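Local coordinates for protein phenazine-1-carboxylate N-methyltransferase (Pseudomonas aeruginosa, PDB 2IP2) that transfers a methyl group from S-adenosyl-L-methionine to phenazine-1-carboxylate, giving 5-methylphenazine-1-carboxylate on the way to the virulence pigment pyocyanin, at residues 120-123 with 124-127. Numbering follows the deposited sequence.
Sequences GTPG and FELA
Leu126 and Ala127 close the first turn of helix 123-128 by i to i+4 backbone bonds: Leu126 N reaches Pro122 O at 3.0 Å, and Ala127 N reaches Gly123 O at 2.8 Å. This is a helix N-terminus with Pro122 at the N-cap, entered from the short link that follows helix 113-119; Gly120, the first residue past that earlier helix to leave helical angles, does so with positive phi (89°), and Thr121 and Pro122 run extended into the new one. Lacking an amide hydrogen, Pro122 itself brings no N-H to the helix start.

Thr121 bridges the junction with its methyl. Set anti to the backbone N, CG2 touches two side chains of the first turn, which reach it from separate directions, while OG1 lies beside the N. The extended Glu125 chain crosses the threonine at about a right angle, its CG 3.7 Å from Thr121 CG2; Leu126 CD2 comes within 3.8 Å of the same methyl. The second leucine branch turns to the threonine backbone, CD1 of Leu126 lying 3.8 Å from Thr121 O. Phe124 instead swings away from the link: with CG anti to its N (chi1 -174°), the ring stacks with Phe128 and meets Phe132 and Tyr135 edge-to-face. Leu126 also touches Glu115 and Ala116 of helix 113-119, so the turn joins two consecutive helices of the O-methyltransferase domain, away from the predicted S-adenosyl-L-methionine-binding residues Asp198 and Arg241. On its way outward the glutamate runs alongside the proline ring, bringing Glu125 OE1 to 4.0 Å from Pro122 CD.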
loop_
_atom_site.group_PDB
_atom_site.type_symbol
_atom_site.label_atom_id
_atom_site.label_comp_id
_atom_site.label_asym_id
_atom_site.label_seq_id
_atom_site.Cartn_x
_atom_site.Cartn_y
_atom_site.Cartn_z
ATOM N N GLY A 120 -8.561 15.711 14.118
ATOM C CA GLY A 120 -7.535 16.691 13.800
ATOM C C GLY A 120 -6.183 16.504 14.473
ATOM O O GLY A 120 -5.256 17.250 14.168
ATOM N N THR A 121 -6.053 15.509 15.357
ATOM C CA THR A 121 -4.777 15.201 15.985
ATOM C C THR A 121 -4.048 14.289 14.997
ATOM O O THR A 121 -4.594 13.301 14.576
ATOM C CB THR A 121 -4.985 14.460 17.318
ATOM O OG1 THR A 121 -5.845 15.243 18.152
ATOM C CG2 THR A 121 -3.631 14.191 18.051
ATOM N N PRO A 122 -2.825 14.638 14.606
ATOM C CA PRO A 122 -2.057 13.832 13.629
ATOM C C PRO A 122 -1.953 12.386 14.130
ATOM O O PRO A 122 -1.857 12.162 15.324
ATOM C CB PRO A 122 -0.697 14.522 13.620
ATOM C CG PRO A 122 -1.117 15.988 13.898
ATOM C CD PRO A 122 -2.083 15.835 15.024
ATOM N N GLY A 123 -2.060 11.411 13.228
ATOM C CA GLY A 123 -1.879 10.004 13.617
ATOM C C GLY A 123 -0.570 9.747 14.340
ATOM O O GLY A 123 -0.534 8.943 15.284
ATOM N N PHE A 124 0.474 10.480 13.974
ATOM C CA PHE A 124 1.755 10.299 14.694
ATOM C C PHE A 124 1.523 10.592 16.213
ATOM O O PHE A 124 1.909 9.817 17.081
ATOM C CB PHE A 124 2.893 11.168 14.176
ATOM C CG PHE A 124 4.207 10.841 14.857
ATOM C CD1 PHE A 124 4.521 11.394 16.147
ATOM C CD2 PHE A 124 5.070 9.905 14.293
ATOM C CE1 PHE A 124 5.714 11.055 16.823
ATOM C CE2 PHE A 124 6.292 9.564 14.933
ATOM C CZ PHE A 124 6.598 10.123 16.237
ATOM N N GLU A 125 0.886 11.713 16.492
ATOM C CA GLU A 125 0.609 12.108 17.889
ATOM C C GLU A 125 -0.324 11.099 18.580
ATOM O O GLU A 125 -0.117 10.723 19.778
ATOM C CB GLU A 125 -0.001 13.498 17.899
ATOM C CG GLU A 125 -0.242 13.967 19.393
ATOM C CD GLU A 125 -0.446 15.446 19.531
ATOM O OE1 GLU A 125 -0.258 16.183 18.550
ATOM O OE2 GLU A 125 -0.762 15.853 20.658
ATOM N N LEU A 126 -1.375 10.643 17.861
ATOM C CA LEU A 126 -2.210 9.586 18.440
ATOM C C LEU A 126 -1.420 8.332 18.802
ATOM O O LEU A 126 -1.609 7.769 19.889
ATOM C CB LEU A 126 -3.412 9.258 17.559
ATOM C CG LEU A 126 -4.424 10.419 17.407
ATOM C CD1 LEU A 126 -5.426 9.977 16.314
ATOM C CD2 LEU A 126 -5.186 10.737 18.724
ATOM N N ALA A 127 -0.555 7.893 17.881
ATOM C CA ALA A 127 0.236 6.664 18.024
ATOM C C ALA A 127 1.292 6.749 19.142
ATOM O O ALA A 127 1.554 5.761 19.826
ATOM C CB ALA A 127 0.971 6.349 16.720
#